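Local atomic coordinates of lipoprotein LPPX (Mycobacterium tuberculosis, PDB entry 2BYO), a protein that probably carries phthiocerol dimycocerosates from the cell membrane towards the outer membrane, in the large hydrophobic cavity of a U-shaped beta half-barrel. Residues Gly149-Pro152 with Ala153-Lys157; Val62-Ala66 with Asn67-Ala71; Thr136-Asp140 with Gly141-Thr145. All blocks are in the same frame, centred on the assembly; numbering follows the deposited sequence.

Contact 1: residues Gly149-Pro152 with Ala153-Lys157; sequences GTIP and ASSVK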
ATOM      1  N   GLY A 149      -2.084   8.110  13.041  1.00 31.28           N
ATOM      2  CA  GLY A 149      -3.095   9.103  12.691  1.00 33.30           C
ATOM      3  C   GLY A 149      -4.407   8.403  12.446  1.00 34.91           C
ATOM      4  O   GLY A 149      -4.452   7.175  12.408  1.00 35.47           O
ATOM      5  N   THR A 150      -5.468   9.183  12.280  1.00 36.60           N
ATOM      6  CA  THR A 150      -6.790   8.643  12.044  1.00 38.90           C
ATOM      7  C   THR A 150      -7.265   9.095  10.657  1.00 40.63           C
ATOM      8  O   THR A 150      -7.212  10.278  10.331  1.00 40.44           O
ATOM      9  CB  THR A 150      -7.733   9.072  13.172  1.00 40.69           C
ATOM     10  OG1 THR A 150      -7.329   8.407  14.378  1.00 39.07           O
ATOM     11  CG2 THR A 150      -9.195   8.731  12.862  1.00 43.10           C
ATOM     12  N   ILE A 151      -7.687   8.130   9.844  1.00 40.91           N
ATOM     13  CA  ILE A 151      -8.073   8.374   8.456  1.00 43.06           C
ATOM     14  C   ILE A 151      -9.600   8.399   8.359  1.00 45.38           C
ATOM     15  O   ILE A 151     -10.263   7.495   8.853  1.00 45.42           O
ATOM     16  CB  ILE A 151      -7.463   7.288   7.523  1.00 42.47           C
ATOM     17  CG1 ILE A 151      -5.931   7.334   7.620  1.00 39.72           C
ATOM     18  CG2 ILE A 151      -7.910   7.483   6.074  1.00 44.37           C
ATOM     19  CD1 ILE A 151      -5.206   6.372   6.690  1.00 41.05           C
ATOM     20  N   PRO A 152     -10.165   9.442   7.723  1.00 47.93           N
ATOM     21  CA  PRO A 152     -11.618   9.553   7.639  1.00 50.89           C
ATOM     22  C   PRO A 152     -12.224   8.447   6.786  1.00 51.28           C
ATOM     23  O   PRO A 152     -11.586   7.976   5.846  1.00 49.60           O
ATOM     24  CB  PRO A 152     -11.838  10.917   6.983  1.00 53.67           C
ATOM     25  CG  PRO A 152     -10.571  11.254   6.312  1.00 51.52           C
ATOM     26  CD  PRO A 152      -9.474  10.539   7.021  1.00 48.40           C
ATOM     27  N   ALA A 153     -13.441   8.036   7.129  1.00 53.72           N
ATOM     28  CA  ALA A 153     -14.117   6.925   6.454  1.00 55.65           C
ATOM     29  C   ALA A 153     -14.047   7.035   4.928  1.00 56.66           C
ATOM     30  O   ALA A 153     -13.813   6.044   4.245  1.00 54.70           O
ATOM     31  CB  ALA A 153     -15.562   6.840   6.902  1.00 58.89           C
ATOM     32  N   SER A 154     -14.232   8.249   4.412  1.00 59.60           N
ATOM     33  CA  SER A 154     -14.248   8.495   2.972  1.00 62.21           C
ATOM     34  C   SER A 154     -12.957   8.029   2.311  1.00 59.80           C
ATOM     35  O   SER A 154     -12.984   7.482   1.210  1.00 60.45           O
ATOM     36  CB  SER A 154     -14.495   9.981   2.678  1.00 65.11           C
ATOM     37  OG  SER A 154     -13.447  10.788   3.182  1.00 62.60           O
ATOM     38  N   SER A 155     -11.830   8.234   2.986  1.00 57.48           N
ATOM     39  CA  SER A 155     -10.558   7.722   2.500  1.00 55.32           C
ATOM     40  C   SER A 155     -10.401   6.230   2.764  1.00 54.02           C
ATOM     41  O   SER A 155      -9.790   5.525   1.962  1.00 53.69           O
ATOM     42  CB  SER A 155      -9.388   8.485   3.109  1.00 52.93           C
ATOM     43  OG  SER A 155      -9.318   9.777   2.542  1.00 55.66           O
ATOM     44  N   VAL A 156     -10.937   5.751   3.881  1.00 53.82           N
ATOM     45  CA  VAL A 156     -10.832   4.333   4.210  1.00 53.29           C
ATOM     46  C   VAL A 156     -11.588   3.506   3.159  1.00 55.82           C
ATOM     47  O   VAL A 156     -11.106   2.454   2.744  1.00 54.95           O
ATOM     48  CB  VAL A 156     -11.318   4.026   5.653  1.00 53.35           C
ATOM     49  CG1 VAL A 156     -11.221   2.539   5.956  1.00 53.60           C
ATOM     50  CG2 VAL A 156     -10.488   4.799   6.680  1.00 51.16           C
ATOM     51  N   LYS A 157     -12.738   4.009   2.703  1.00 59.49           N
ATOM     52  CA  LYS A 157     -13.540   3.345   1.662  1.00 63.21           C
ATOM     53  C   LYS A 157     -12.805   3.124   0.343  1.00 63.29           C
ATOM     54  O   LYS A 157     -13.133   2.201  -0.402  1.00 64.18           O
ATOM     55  CB  LYS A 157     -14.826   4.128   1.378  1.00 67.04           C
ATOM     56  CG  LYS A 157     -15.865   4.013   2.458  1.00 68.74           C
ATOM     57  CD  LYS A 157     -17.081   4.852   2.118  1.00 73.62           C
ATOM     58  CE  LYS A 157     -17.942   5.099   3.333  1.00 75.08           C
ATOM     59  NZ  LYS A 157     -19.051   6.034   3.012  1.00 81.62           N
TER
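A strand-to-helix junction is what Ile151 and Pro152 make with Ser155 and Val156: strand 142-151 ends, Pro152 takes the N-cap position, and helix 153-159 starts at once, the axis of segment 153-157 at 73° to that of 149-151. The carbonyl of Pro152 ties the corner together. Its O accepts from Val156 N at 3.0 Å, a fairly straight bond (155° at the hydrogen) that lies in the carbonyl plane and is the first i to i+4 link of the helix. Ser155 N also comes up to Pro152 O, at 2.9 Å, but this bond is strongly bent and weak. Further along, Lys157 N reaches Ala153 O at 2.8 Å and carries the helical pattern on.

The apolar part of the junction comes from Ile151. Its CG2 lies anti to the backbone N (chi1 of -61° puts CG1 beside that N), and this methyl is the branch that meets the helix. It presses on Ser155 CB at 3.5 Å, tighter than usual for two carbons, and packs on Val156 CG2 at 3.8 Å. The same Val156 methyl lies 3.5 Å from Ile151 O, so it lies on the inside of the corner between the last strand residue and the first helical turn. Beyond the junction, Val156 also packs against Ala163, Arg167 and Leu188, while Ile151 touches Gln123, Ala169 and the bound docosahexaenoic acid.

Ile151 is therefore shared between the lipid pocket and the helix start. As a proline has neither an N-H nor a polar side chain, no capping box can form here. The first turn is closed by the backbone carbonyl of Pro152, with hydrocarbon packed beside it.

Contact 2: residues Val62-Ala66 with Asn67-Ala71; sequences VDVRA and NPLAA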
ATOM      1  N   VAL A  62       5.496  -8.097  -4.605  1.00 27.34           N
ATOM      2  CA  VAL A  62       5.305  -7.630  -5.972  1.00 28.50           C
ATOM      3  C   VAL A  62       6.372  -6.602  -6.370  1.00 28.26           C
ATOM      4  O   VAL A  62       6.640  -5.659  -5.637  1.00 28.41           O
ATOM      5  CB  VAL A  62       3.881  -7.025  -6.128  1.00 29.42           C
ATOM      6  CG1 VAL A  62       3.609  -6.588  -7.561  1.00 32.83           C
ATOM      7  CG2 VAL A  62       2.827  -8.053  -5.716  1.00 33.09           C
ATOM      8  N   ASP A  63       6.966  -6.797  -7.539  1.00 28.27           N
ATOM      9  CA  ASP A  63       7.835  -5.796  -8.148  1.00 29.06           C
ATOM     10  C   ASP A  63       6.983  -4.858  -8.985  1.00 30.34           C
ATOM     11  O   ASP A  63       6.143  -5.315  -9.750  1.00 29.96           O
ATOM     12  CB  ASP A  63       8.880  -6.461  -9.036  1.00 30.32           C
ATOM     13  CG  ASP A  63       9.963  -7.146  -8.243  1.00 30.85           C
ATOM     14  OD1 ASP A  63      10.168  -6.815  -7.056  1.00 29.44           O
ATOM     15  OD2 ASP A  63      10.630  -8.026  -8.807  1.00 36.90           O
ATOM     16  N   VAL A  64       7.204  -3.550  -8.827  1.00 30.27           N
ATOM     17  CA  VAL A  64       6.381  -2.538  -9.473  1.00 31.27           C
ATOM     18  C   VAL A  64       7.255  -1.607 -10.295  1.00 32.42           C
ATOM     19  O   VAL A  64       8.277  -1.111  -9.811  1.00 30.26           O
ATOM     20  CB  VAL A  64       5.592  -1.692  -8.444  1.00 30.35           C
ATOM     21  CG1 VAL A  64       4.742  -0.632  -9.153  1.00 31.85           C
ATOM     22  CG2 VAL A  64       4.707  -2.579  -7.580  1.00 30.27           C
ATOM     23  N   ARG A  65       6.851  -1.387 -11.542  1.00 34.76           N
ATOM     24  CA  ARG A  65       7.386  -0.310 -12.363  1.00 37.22           C
ATOM     25  C   ARG A  65       6.320   0.777 -12.466  1.00 37.84           C
ATOM     26  O   ARG A  65       5.169   0.490 -12.794  1.00 36.55           O
ATOM     27  CB  ARG A  65       7.760  -0.810 -13.754  1.00 38.91           C
ATOM     28  CG  ARG A  65       8.430   0.240 -14.623  1.00 40.98           C
ATOM     29  CD  ARG A  65       8.539  -0.256 -16.052  1.00 45.31           C
ATOM     30  NE  ARG A  65       7.214  -0.411 -16.652  1.00 47.10           N
ATOM     31  CZ  ARG A  65       6.929  -1.217 -17.669  1.00 50.79           C
ATOM     32  NH1 ARG A  65       7.877  -1.971 -18.226  1.00 52.68           N
ATOM     33  NH2 ARG A  65       5.682  -1.279 -18.133  1.00 52.08           N
ATOM     34  N   ALA A  66       6.717   2.021 -12.204  1.00 39.00           N
ATOM     35  CA  ALA A  66       5.754   3.119 -12.045  1.00 41.57           C
ATOM     36  C   ALA A  66       5.131   3.580 -13.358  1.00 43.96           C
ATOM     37  O   ALA A  66       3.939   3.855 -13.402  1.00 44.25           O
ATOM     38  CB  ALA A  66       6.398   4.309 -11.319  1.00 41.45           C
ATOM     39  N   ASN A  67       5.935   3.669 -14.415  1.00 46.99           N
ATOM     40  CA  ASN A  67       5.450   4.165 -15.706  1.00 49.95           C
ATOM     41  C   ASN A  67       6.049   3.458 -16.917  1.00 50.70           C
ATOM     42  O   ASN A  67       7.267   3.448 -17.079  1.00 51.40           O
ATOM     43  CB  ASN A  67       5.698   5.670 -15.820  1.00 53.37           C
ATOM     44  CG  ASN A  67       4.412   6.466 -15.791  1.00 57.26           C
ATOM     45  OD1 ASN A  67       3.686   6.527 -16.793  1.00 60.05           O
ATOM     46  ND2 ASN A  67       4.114   7.073 -14.640  1.00 58.27           N
ATOM     47  N   PRO A  68       5.196   2.840 -17.761  1.00 50.75           N
ATOM     48  CA  PRO A  68       3.761   2.630 -17.547  1.00 49.75           C
ATOM     49  C   PRO A  68       3.567   1.707 -16.350  1.00 46.22           C
ATOM     50  O   PRO A  68       4.352   0.786 -16.177  1.00 44.43           O
ATOM     51  CB  PRO A  68       3.302   1.930 -18.832  1.00 51.89           C
ATOM     52  CG  PRO A  68       4.365   2.179 -19.822  1.00 53.89           C
ATOM     53  CD  PRO A  68       5.638   2.277 -19.043  1.00 52.23           C
ATOM     54  N   LEU A  69       2.551   1.962 -15.529  1.00 45.11           N
ATOM     55  CA  LEU A  69       2.297   1.133 -14.355  1.00 42.76           C
ATOM     56  C   LEU A  69       2.235  -0.347 -14.734  1.00 41.31           C
ATOM     57  O   LEU A  69       1.440  -0.750 -15.584  1.00 40.98           O
ATOM     58  CB  LEU A  69       1.001   1.538 -13.652  1.00 43.79           C
ATOM     59  CG  LEU A  69       0.707   0.784 -12.345  1.00 42.13           C
ATOM     60  CD1 LEU A  69       1.735   1.116 -11.282  1.00 41.63           C
ATOM     61  CD2 LEU A  69      -0.688   1.102 -11.840  1.00 43.60           C
ATOM     62  N   ALA A  70       3.090  -1.142 -14.105  1.00 38.20           N
ATOM     63  CA  ALA A  70       3.149  -2.571 -14.360  1.00 37.83           C
ATOM     64  C   ALA A  70       3.710  -3.274 -13.126  1.00 35.91           C
ATOM     65  O   ALA A  70       4.523  -2.702 -12.390  1.00 32.91           O
ATOM     66  CB  ALA A  70       3.993  -2.860 -15.589  1.00 38.61           C
ATOM     67  N   ALA A  71       3.249  -4.498 -12.886  1.00 35.16           N
ATOM     68  CA  ALA A  71       3.635  -5.231 -11.679  1.00 34.34           C
ATOM     69  C   ALA A  71       3.670  -6.723 -11.946  1.00 34.73           C
ATOM     70  O   ALA A  71       2.889  -7.239 -12.748  1.00 35.87           O
ATOM     71  CB  ALA A  71       2.692  -4.924 -10.552  1.00 33.81           C
TER
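Pro68 O is gripped by two nitrogens of one side chain: Arg65 NE and Arg65 NH2 each donate to it at 3.1 Å. The oxygen lies in the guanidinium plane, so the arginine takes it side-on. NE sits in the carbonyl plane of Pro68, whereas NH2 comes in tilted from it. The arginine chain leaves its strand extended, then bends at chi3 (66°), and that bend folds the guanidinium back over the turn. NH2 also comes within 3.4 Å of Ala70 CB. The pair of hydrogen bonds to Pro68 O fixes the rotation of the guanidinium, and NH1 is held separately by a salt bridge to Asp207.

Next to this clamp, the backbone closes the hairpin. Arg65 and Ala70 form a hydrogen-bonded antiparallel pair, Arg65 N to Ala70 O at 2.8 Å and Ala70 N to Arg65 O at 3.0 Å. Ala66 to Leu69 make the loop between them, with a cis peptide before Pro68. On the face of Val64 and Ala71 the contacts are apolar: Val62 CG1 meets Ala71 CB at 3.5 Å, and Val64 CG1 lies 4.1 Å from Leu69 CD1. Val64 and Leu69 also approach bound alpha-linolenic acid, which places this face on the lipid cavity, while Asp63, on the other face, binds a zinc ion through OD1 together with His42.

Around the hairpin, strand 57-65 is bonded on its far side to strand 40-49, strand 70-77 is flanked in the sheet by strand 83-88, from which Phe85 packs on Val62 and Val87 on Ala71, and Val206 near the C-terminus lies against Arg65 and Ala70.

Contact 3: residues Thr136-Asp140 with Gly141-Thr145; sequences TEVID and GISTT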
ATOM      1  N   THR A 136      10.999   6.370  17.181  1.00 34.39           N
ATOM      2  CA  THR A 136      11.816   5.699  16.186  1.00 34.27           C
ATOM      3  C   THR A 136      11.668   4.187  16.326  1.00 35.25           C
ATOM      4  O   THR A 136      11.661   3.656  17.430  1.00 35.56           O
ATOM      5  CB  THR A 136      13.284   6.118  16.321  1.00 35.59           C
ATOM      6  OG1 THR A 136      13.410   7.515  16.028  1.00 34.92           O
ATOM      7  CG2 THR A 136      14.175   5.336  15.367  1.00 35.13           C
ATOM      8  N   GLU A 137      11.505   3.521  15.186  1.00 35.35           N
ATOM      9  CA  GLU A 137      11.446   2.069  15.094  1.00 36.04           C
ATOM     10  C   GLU A 137      12.284   1.605  13.890  1.00 35.31           C
ATOM     11  O   GLU A 137      12.259   2.236  12.822  1.00 33.05           O
ATOM     12  CB  GLU A 137       9.993   1.622  14.931  1.00 37.03           C
ATOM     13  CG  GLU A 137       9.793   0.108  14.883  1.00 38.29           C
ATOM     14  CD  GLU A 137       8.331  -0.291  14.747  1.00 39.21           C
ATOM     15  OE1 GLU A 137       7.465   0.396  15.328  1.00 38.65           O
ATOM     16  OE2 GLU A 137       8.051  -1.304  14.060  1.00 45.46           O
ATOM     17  N   VAL A 138      13.042   0.525  14.080  1.00 36.01           N
ATOM     18  CA  VAL A 138      13.879  -0.040  13.029  1.00 36.29           C
ATOM     19  C   VAL A 138      13.083  -1.114  12.291  1.00 35.47           C
ATOM     20  O   VAL A 138      12.524  -2.017  12.911  1.00 35.57           O
ATOM     21  CB  VAL A 138      15.200  -0.625  13.581  1.00 38.23           C
ATOM     22  CG1 VAL A 138      16.081  -1.143  12.439  1.00 39.03           C
ATOM     23  CG2 VAL A 138      15.958   0.436  14.381  1.00 38.61           C
ATOM     24  N   ILE A 139      13.002  -0.973  10.971  1.00 35.31           N
ATOM     25  CA  ILE A 139      12.350  -1.954  10.106  1.00 35.63           C
ATOM     26  C   ILE A 139      13.326  -2.314   9.004  1.00 36.58           C
ATOM     27  O   ILE A 139      13.782  -1.426   8.276  1.00 35.90           O
ATOM     28  CB  ILE A 139      11.066  -1.392   9.458  1.00 34.40           C
ATOM     29  CG1 ILE A 139      10.014  -1.095  10.524  1.00 34.79           C
ATOM     30  CG2 ILE A 139      10.510  -2.373   8.435  1.00 34.72           C
ATOM     31  CD1 ILE A 139       8.868  -0.280  10.009  1.00 34.49           C
ATOM     32  N   ASP A 140      13.643  -3.606   8.876  1.00 38.94           N
ATOM     33  CA  ASP A 140      14.578  -4.091   7.850  1.00 38.69           C
ATOM     34  C   ASP A 140      15.905  -3.336   7.904  1.00 38.27           C
ATOM     35  O   ASP A 140      16.465  -2.958   6.875  1.00 37.57           O
ATOM     36  CB  ASP A 140      13.967  -3.943   6.445  1.00 39.79           C
ATOM     37  CG  ASP A 140      12.753  -4.817   6.234  1.00 42.30           C
ATOM     38  OD1 ASP A 140      12.718  -5.936   6.792  1.00 46.76           O
ATOM     39  OD2 ASP A 140      11.843  -4.387   5.487  1.00 45.45           O
ATOM     40  N   GLY A 141      16.401  -3.092   9.107  1.00 38.12           N
ATOM     41  CA  GLY A 141      17.672  -2.385   9.262  1.00 38.75           C
ATOM     42  C   GLY A 141      17.628  -0.881   9.025  1.00 37.15           C
ATOM     43  O   GLY A 141      18.663  -0.226   9.116  1.00 37.23           O
ATOM     44  N   ILE A 142      16.439  -0.329   8.752  1.00 34.62           N
ATOM     45  CA  ILE A 142      16.266   1.111   8.524  1.00 33.46           C
ATOM     46  C   ILE A 142      15.586   1.759   9.733  1.00 32.46           C
ATOM     47  O   ILE A 142      14.548   1.270  10.205  1.00 29.89           O
ATOM     48  CB  ILE A 142      15.414   1.379   7.254  1.00 32.80           C
ATOM     49  CG1 ILE A 142      16.048   0.715   6.027  1.00 33.18           C
ATOM     50  CG2 ILE A 142      15.254   2.890   6.976  1.00 30.95           C
ATOM     51  CD1 ILE A 142      15.037   0.495   4.893  1.00 33.80           C
ATOM     52  N   SER A 143      16.191   2.843  10.235  1.00 32.68           N
ATOM     53  CA  SER A 143      15.590   3.674  11.273  1.00 33.17           C
ATOM     54  C   SER A 143      14.483   4.537  10.672  1.00 31.21           C
ATOM     55  O   SER A 143      14.712   5.287   9.709  1.00 30.41           O
ATOM     56  CB  SER A 143      16.632   4.580  11.927  1.00 35.98           C
ATOM     57  OG  SER A 143      17.652   3.817  12.552  1.00 39.76           O
ATOM     58  N   THR A 144      13.289   4.430  11.245  1.00 29.16           N
ATOM     59  CA  THR A 144      12.122   5.114  10.715  1.00 28.58           C
ATOM     60  C   THR A 144      11.394   5.880  11.802  1.00 28.77           C
ATOM     61  O   THR A 144      11.434   5.503  12.958  1.00 29.82           O
ATOM     62  CB  THR A 144      11.102   4.145  10.066  1.00 27.25           C
ATOM     63  OG1 THR A 144      10.505   3.317  11.063  1.00 27.99           O
ATOM     64  CG2 THR A 144      11.733   3.277   8.999  1.00 27.40           C
ATOM     65  N   THR A 145      10.738   6.962  11.403  1.00 28.46           N
ATOM     66  CA  THR A 145       9.860   7.724  12.273  1.00 28.24           C
ATOM     67  C   THR A 145       8.481   7.102  12.159  1.00 27.27           C
ATOM     68  O   THR A 145       7.938   6.985  11.051  1.00 24.87           O
ATOM     69  CB  THR A 145       9.795   9.185  11.805  1.00 29.75           C
ATOM     70  OG1 THR A 145      11.116   9.752  11.786  1.00 29.82           O
ATOM     71  CG2 THR A 145       8.903   9.998  12.698  1.00 30.56           C
TER
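Thr136 brings its CA to 3.3 Å from Thr144 O in a CA-H...O contact, while Thr136 OG1 is hydrogen-bonded to Gln175 NE2. Next, Glu137 N donates to Thr144 O at 3.0 Å, and Glu137 O takes two bonds in return: from Thr144 N at 2.9 Å and from the hydroxyl Thr144 OG1 at 2.7 Å. The two donors reach this oxygen from opposite faces of its plane. Thr144 can do this because chi1 of 68° sets OG1 between its own backbone N and carbonyl carbon. The carboxylate of Glu137 leads away to the indole N-H of Trp172. Val138 then lays CG1 against the neighbouring strand, 3.6 Å from Ile142 O. This is a beta hairpin with a two-residue loop, closed by a type I' turn from Ile139 to Ile142. Ile139 N donates to Ile142 O at 2.8 Å, and Ile142 N returns a bond to Ile139 O at 2.9 Å, from well above the carbonyl plane. The side chains of Ile139 and Thr144 cross nearly at a right angle, Ile139 CD1 at the hydroxyl, on the face that packs against Trp172 and Val182. Asp140 and Gly141 take the two central positions of the turn, both with positive phi (53° and 76°).

All three contacts are local corners of one antiparallel sheet, partly buried and about 25 Å apart centre to centre. Contacts 1 and 3 share strand 142-151: contact 3 leads into it from strand 129-139, at the edge of the sheet in this chain, and contact 1 leads out of it into a helix. Contact 2 joins strands 57-65 and 70-77, further inside the sheet. Contacts 1 and 2 both reach bound lipid, through Ile151 and through Val64 and Leu69, whereas contact 3 lies farther out, with an exposed turn. Of the two hairpins, contact 2 braces its longer loop with an arginine, while contact 3 adds a threonine hydroxyl to its backbone ladder.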